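Local coordinates for protein cupin 2, conserved barrel (Desulfitobacterium hafniense, PDB 2OZJ) that is of unknown function but adopts the small beta-barrel fold of the cupin superfamily, whose members often bind a metal or small molecule inside the barrel, at residues E68-F73 with A97-F102; F43-G48 with F102-I107. All blocks are in the same frame, centred on the assembly; numbering follows the deposited sequence. Where two conformers were deposited one is given.

Interaction 1. Residues E68-F73 with A97-F102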
loop_
_atom_site.group_PDB
_atom_site.type_symbol
_atom_site.label_atom_id
_atom_site.label_comp_id
_atom_site.label_asym_id
_atom_site.label_seq_id
_atom_site.Cartn_x
_atom_site.Cartn_y
_atom_site.Cartn_z
ATOM N N GLU A 68 -9.095 7.425 12.375
ATOM C CA GLU A 68 -7.941 8.173 12.827
ATOM C C GLU A 68 -7.147 7.344 13.809
ATOM O O GLU A 68 -7.703 6.463 14.485
ATOM C CB GLU A 68 -8.396 9.462 13.490
ATOM C CG GLU A 68 -9.044 10.393 12.524
ATOM C CD GLU A 68 -9.455 11.666 13.173
ATOM O OE1 GLU A 68 -8.580 12.518 13.448
ATOM O OE2 GLU A 68 -10.666 11.797 13.406
ATOM N N ALA A 69 -5.856 7.646 13.885
ATOM C CA ALA A 69 -4.917 6.929 14.732
ATOM C C ALA A 69 -3.863 7.897 15.269
ATOM O O ALA A 69 -3.776 9.051 14.838
ATOM C CB ALA A 69 -4.246 5.797 13.944
ATOM N N VAL A 70 -3.069 7.406 16.212
ATOM C CA VAL A 70 -1.964 8.155 16.785
ATOM C C VAL A 70 -0.795 7.203 16.927
ATOM O O VAL A 70 -0.975 6.074 17.402
ATOM C CB VAL A 70 -2.307 8.726 18.180
ATOM C CG1 VAL A 70 -1.134 9.523 18.747
ATOM C CG2 VAL A 70 -3.547 9.588 18.104
ATOM N N ILE A 71 0.387 7.631 16.502
ATOM C CA ILE A 71 1.587 6.847 16.687
ATOM C C ILE A 71 2.483 7.536 17.688
ATOM O O ILE A 71 2.693 8.748 17.620
ATOM C CB ILE A 71 2.400 6.626 15.401
ATOM C CG1 ILE A 71 1.585 5.873 14.384
ATOM C CG2 ILE A 71 3.610 5.781 15.709
ATOM C CD1 ILE A 71 2.374 5.564 13.039
ATOM N N THR A 72 3.014 6.751 18.624
ATOM C CA THR A 72 3.874 7.263 19.697
ATOM C C THR A 72 5.285 6.710 19.588
ATOM O O THR A 72 5.436 5.501 19.477
ATOM C CB THR A 72 3.315 6.819 21.087
ATOM O OG1 THR A 72 2.036 7.420 21.300
ATOM C CG2 THR A 72 4.234 7.230 22.215
ATOM N N PHE A 73 6.307 7.577 19.662
ATOM C CA PHE A 73 7.718 7.121 19.752
ATOM C C PHE A 73 8.686 8.157 20.263
ATOM O O PHE A 73 8.813 9.226 19.664
ATOM C CB PHE A 73 8.278 6.555 18.429
ATOM C CG PHE A 73 7.765 7.219 17.184
ATOM C CD1 PHE A 73 7.362 8.546 17.168
ATOM C CD2 PHE A 73 7.706 6.496 16.011
ATOM C CE1 PHE A 73 6.897 9.122 16.027
ATOM C CE2 PHE A 73 7.238 7.072 14.865
ATOM C CZ PHE A 73 6.835 8.390 14.868
ATOM N N ALA A 97 -2.295 3.528 18.180
ATOM C CA ALA A 97 -3.580 3.423 18.864
ATOM C C ALA A 97 -4.597 4.122 18.008
ATOM O O ALA A 97 -4.257 5.034 17.266
ATOM C CB ALA A 97 -3.520 4.061 20.202
ATOM N N GLY A 98 -5.838 3.681 18.075
ATOM C CA GLY A 98 -6.917 4.337 17.351
ATOM C C GLY A 98 -7.428 5.537 18.111
ATOM O O GLY A 98 -7.390 5.574 19.345
ATOM N N LYS A 99 -7.894 6.525 17.365
ATOM C CA LYS A 99 -8.709 7.597 17.920
ATOM C C LYS A 99 -10.094 7.180 17.481
ATOM O O LYS A 99 -10.571 7.585 16.432
ATOM C CB LYS A 99 -8.312 8.947 17.338
ATOM C CG LYS A 99 -7.021 9.509 17.922
ATOM C CD LYS A 99 -6.520 10.771 17.187
ATOM C CE LYS A 99 -7.516 11.897 17.197
ATOM N NZ LYS A 99 -6.887 13.160 16.691
ATOM N N GLY A 100 -10.704 6.301 18.256
ATOM C CA GLY A 100 -11.866 5.556 17.799
ATOM C C GLY A 100 -11.444 4.389 16.923
ATOM O O GLY A 100 -10.304 3.910 16.989
ATOM N N ARG A 101 -12.386 3.915 16.121
ATOM C CA ARG A 101 -12.145 2.816 15.204
ATOM C C ARG A 101 -11.268 3.261 14.025
ATOM O O ARG A 101 -11.346 4.396 13.573
ATOM C CB ARG A 101 -13.464 2.277 14.653
ATOM C CG ARG A 101 -14.338 1.590 15.686
ATOM C CD ARG A 101 -15.808 1.944 15.497
ATOM N NE ARG A 101 -16.497 0.990 14.632
ATOM C CZ ARG A 101 -17.423 0.117 15.041
ATOM N NH1 ARG A 101 -17.818 0.044 16.319
ATOM N NH2 ARG A 101 -17.979 -0.692 14.147
ATOM N N PHE A 102 -10.396 2.385 13.562
ATOM C CA PHE A 102 -9.644 2.654 12.335
ATOM C C PHE A 102 -9.211 1.357 11.648
ATOM O O PHE A 102 -9.249 0.274 12.227
ATOM C CB PHE A 102 -8.438 3.612 12.570
ATOM C CG PHE A 102 -7.240 2.952 13.150
ATOM C CD1 PHE A 102 -7.269 2.451 14.440
ATOM C CD2 PHE A 102 -6.084 2.805 12.390
ATOM C CE1 PHE A 102 -6.174 1.818 14.979
ATOM C CE2 PHE A 102 -4.995 2.174 12.926
ATOM C CZ PHE A 102 -5.032 1.673 14.207
HETATM O O HOH W 1 -11.559 6.778 14.129
HETATM O O HOH W 2 -5.967 12.197 13.917
#

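Interaction 2. Residues F43-G48 with F102-I107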
loop_
_atom_site.group_PDB
_atom_site.type_symbol
_atom_site.label_atom_id
_atom_site.label_comp_id
_atom_site.label_asym_id
_atom_site.label_seq_id
_atom_site.Cartn_x
_atom_site.Cartn_y
_atom_site.Cartn_z
ATOM N N PHE A 43 -5.160 -4.370 9.254
ATOM C CA PHE A 43 -5.561 -4.442 10.640
ATOM C C PHE A 43 -6.671 -3.450 10.880
ATOM O O PHE A 43 -6.710 -2.372 10.244
ATOM C CB PHE A 43 -4.466 -4.033 11.616
ATOM C CG PHE A 43 -3.308 -4.910 11.632
ATOM C CD1 PHE A 43 -3.333 -6.132 12.322
ATOM C CD2 PHE A 43 -2.137 -4.545 11.005
ATOM C CE1 PHE A 43 -2.196 -6.986 12.352
ATOM C CE2 PHE A 43 -1.022 -5.430 11.009
ATOM C CZ PHE A 43 -1.055 -6.628 11.688
ATOM N N SER A 44 -7.527 -3.778 11.845
ATOM C CA SER A 44 -8.452 -2.801 12.387
ATOM C C SER A 44 -8.632 -3.011 13.870
ATOM O O SER A 44 -8.649 -4.168 14.337
ATOM C CB SER A 44 -9.770 -2.926 11.692
ATOM O OG SER A 44 -10.400 -4.130 12.013
ATOM N N PHE A 45 -8.727 -1.911 14.613
ATOM C CA PHE A 45 -9.134 -1.931 15.997
ATOM C C PHE A 45 -9.543 -0.537 16.420
ATOM O O PHE A 45 -9.464 0.409 15.621
ATOM C CB PHE A 45 -8.070 -2.549 16.919
ATOM C CG PHE A 45 -6.742 -1.855 16.916
ATOM C CD1 PHE A 45 -5.808 -2.147 15.945
ATOM C CD2 PHE A 45 -6.407 -0.959 17.942
ATOM C CE1 PHE A 45 -4.570 -1.525 15.950
ATOM C CE2 PHE A 45 -5.167 -0.339 17.971
ATOM C CZ PHE A 45 -4.248 -0.618 16.970
ATOM N N ALA A 46 -9.938 -0.405 17.676
ATOM C CA ALA A 46 -10.407 0.870 18.194
ATOM C C ALA A 46 -9.582 1.197 19.416
ATOM O O ALA A 46 -9.222 0.306 20.198
ATOM C CB ALA A 46 -11.885 0.792 18.569
ATOM N N ASP A 47 -9.268 2.477 19.581
ATOM C CA ASP A 47 -8.613 2.976 20.797
ATOM C C ASP A 47 -7.321 2.172 21.141
ATOM O O ASP A 47 -6.501 1.893 20.239
ATOM C CB ASP A 47 -9.676 3.055 21.895
ATOM C CG ASP A 47 -10.824 4.038 21.520
ATOM O OD1 ASP A 47 -10.558 5.082 20.884
ATOM O OD2 ASP A 47 -11.993 3.782 21.848
ATOM N N GLY A 48 -7.122 1.809 22.404
ATOM C CA GLY A 48 -5.948 1.009 22.790
ATOM C C GLY A 48 -6.229 -0.487 22.916
ATOM O O GLY A 48 -5.545 -1.196 23.683
ATOM N N PHE A 102 -10.396 2.385 13.562
ATOM C CA PHE A 102 -9.644 2.654 12.335
ATOM C C PHE A 102 -9.211 1.357 11.648
ATOM O O PHE A 102 -9.249 0.274 12.227
ATOM C CB PHE A 102 -8.438 3.612 12.570
ATOM C CG PHE A 102 -7.240 2.952 13.150
ATOM C CD1 PHE A 102 -7.269 2.451 14.440
ATOM C CD2 PHE A 102 -6.084 2.805 12.390
ATOM C CE1 PHE A 102 -6.174 1.818 14.979
ATOM C CE2 PHE A 102 -4.995 2.174 12.926
ATOM C CZ PHE A 102 -5.032 1.673 14.207
ATOM N N LYS A 103 -8.819 1.516 10.388
ATOM C CA LYS A 103 -8.314 0.464 9.583
ATOM C C LYS A 103 -6.997 0.922 8.982
ATOM O O LYS A 103 -6.860 2.085 8.573
ATOM C CB LYS A 103 -9.271 0.161 8.447
ATOM C CG LYS A 103 -10.645 -0.315 8.861
ATOM C CD LYS A 103 -11.535 -0.466 7.629
ATOM C CE LYS A 103 -12.983 -0.794 8.008
ATOM N NZ LYS A 103 -13.855 -0.900 6.798
HETATM N N MSE A 104 -6.008 0.041 8.944
HETATM C CA MSE A 104 -4.732 0.371 8.311
HETATM C C MSE A 104 -4.117 -0.781 7.540
HETATM O O MSE A 104 -4.381 -1.952 7.807
HETATM C CB MSE A 104 -3.731 0.843 9.365
HETATM C CG MSE A 104 -3.290 -0.249 10.274
HETATM SE SE MSE A 104 -1.888 0.273 11.473
HETATM C CE MSE A 104 -2.077 -1.255 12.620
ATOM N N LEU A 105 -3.247 -0.419 6.598
ATOM C CA LEU A 105 -2.335 -1.338 5.926
ATOM C C LEU A 105 -0.958 -1.165 6.535
ATOM O O LEU A 105 -0.506 -0.047 6.724
ATOM C CB LEU A 105 -2.274 -1.005 4.432
ATOM C CG LEU A 105 -1.252 -1.741 3.559
ATOM C CD1 LEU A 105 -1.642 -3.173 3.351
ATOM C CD2 LEU A 105 -1.115 -0.998 2.240
ATOM N N GLN A 106 -0.292 -2.282 6.814
ATOM C CA GLN A 106 1.081 -2.269 7.300
ATOM C C GLN A 106 1.938 -3.054 6.314
ATOM O O GLN A 106 1.553 -4.142 5.874
ATOM C CB GLN A 106 1.155 -2.936 8.670
ATOM C CG GLN A 106 2.567 -3.145 9.202
ATOM C CD GLN A 106 2.595 -3.617 10.662
ATOM O OE1 GLN A 106 1.602 -3.527 11.375
ATOM N NE2 GLN A 106 3.745 -4.120 11.093
ATOM N N ILE A 107 3.085 -2.493 5.961
ATOM C CA ILE A 107 4.090 -3.202 5.173
ATOM C C ILE A 107 5.369 -3.173 5.951
ATOM O O ILE A 107 5.854 -2.108 6.258
ATOM C CB ILE A 107 4.300 -2.559 3.780
ATOM C CG1 ILE A 107 3.008 -2.605 2.979
ATOM C CG2 ILE A 107 5.484 -3.282 3.016
ATOM C CD1 ILE A 107 3.047 -1.657 1.773
#

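Interaction 1. Residues E68-F73 with A97-F102
Glu-68 meets Lys-99 where two antiparallel strands of the cupin barrel, 68-73 and 95-98, run side by side just before segment 97-102 turns a corner and runs on to Phe-102. The carbonyl O of Glu-68 receives the N-H of Lys-99 at 2.9 Å; the donor stands well above the carbonyl plane. Their side chains rise from one face of the sheet, the face that Val-70 and Ala-97 also use, and form a long salt bridge, OE1 of Glu-68 lying 3.7 Å from NZ of Lys-99, and a water accepts from NZ while donating to OE1. Charged ends suit this outer position. A second water accepts from Glu-68 N and donates to the carbonyls of Lys-99 and Arg-101, filling in for direct strand pairing across the corner.

Ala-69 points to the other side, where its CB sits over one face of the Phe-102 ring, 4.0 Å from the centroid, a CH-pi contact that a small methyl makes without pushing the strands apart. Opposite it is Gly-98, and the CA atoms of this non-hydrogen-bonded pair approach to 4.2 Å; the CA of Ala-69 also makes a C-H...O contact with Ala-97 O.

Val-70 pairs with Ala-97 through two backbone bonds, Val-70 N to Ala-97 O at 2.9 Å and Ala-97 N to Val-70 O at 3.0 Å. Its beta-branched side chain suits a strand and lies beside Lys-77 and Asp-79 of the neighbouring strand 76-80. With CG2 beside its own backbone N (CG1 anti to it, chi1 -179°), Val-70 turns that methyl onto the Lys-99 aliphatic chain, tightly enough that CG2 is 3.3 Å from Lys-99 CD.

Interaction 2. Residues F43-G48 with F102-I107
Phe-43, Phe-102 and Phe-45 bury the most surface in this contact, and all three, with Met-104 (a selenomethionine), lie on one face of the sheet that joins antiparallel strands 38-46 and 102-109 of the cupin barrel. Phe-43 and Met-104 exchange two backbone bonds, Phe-43 N to Met-104 O at 2.9 Å and Met-104 N to Phe-43 O at 2.8 Å; Phe-45 and Phe-102 form the next hydrogen-bonded pair, more bent, with the bond from Phe-45 N to Phe-102 O at 3.3 Å.

The Phe-45 and Phe-102 side chains lie alongside each other and point the same way, yet their rings are turned 70° apart in a T-shaped stack, centroids 4.9 Å apart. The edge of Phe-102 is presented to the face of Phe-45, CE1 standing over its centre. In Phe-45, CG sits between the backbone N and the carbonyl carbon (chi1 60°), which holds the ring up beside its partner. In one of its two conformers, the methyl CE of Met-104 reaches the edge of the Phe-45 ring and also packs on Phe-43, 3.7 Å from CD2; a long, unbranched side chain can bridge two rings.

Farther along 102-107, the Phe-43 ring, its CG anti to the carbonyl carbon (chi1 -65°), reaches Gln-106: in one of two conformers Gln-106 OE1 approaches Phe-43 CE2 obliquely at 3.3 Å, perhaps not permanently. Gln-106 NE2 bonds to Thr-108 OG1. On the other face, Ser-44 CB packs on Lys-103 CG, while Ser-44 OG bonds to Glu-21 O and Lys-103 NZ to Ala-17 O and Gln-66 OE1. Shape-dependent apolar packing thus supplements the backbone bonds on the aromatic face, while on the other, same-chain carbonyls and an amide oxygen pay for a buried hydroxyl and ammonium.

Followed from the N terminus, the chain reaches 43-48 first, then 68-73, and returns through 97-102 directly into 102-107. Interaction 2 therefore closes a long loop of 53 residues, and interaction 1 closes a shorter one of 23 residues lying wholly within it. Their centres are about 8 Å apart, and Phe-102 belongs to both: one ring serves the three-stranded sheet of 76-80, 68-73 and 95-98 and the six-stranded sheet containing 38-46 and 102-109. The turn after strand 38-46 adds a second tie, since Asp-47 probably accepts hydrogen bonds from Gly-98 N and Gly-100 N. The two sheets of the barrel are thus joined at this corner.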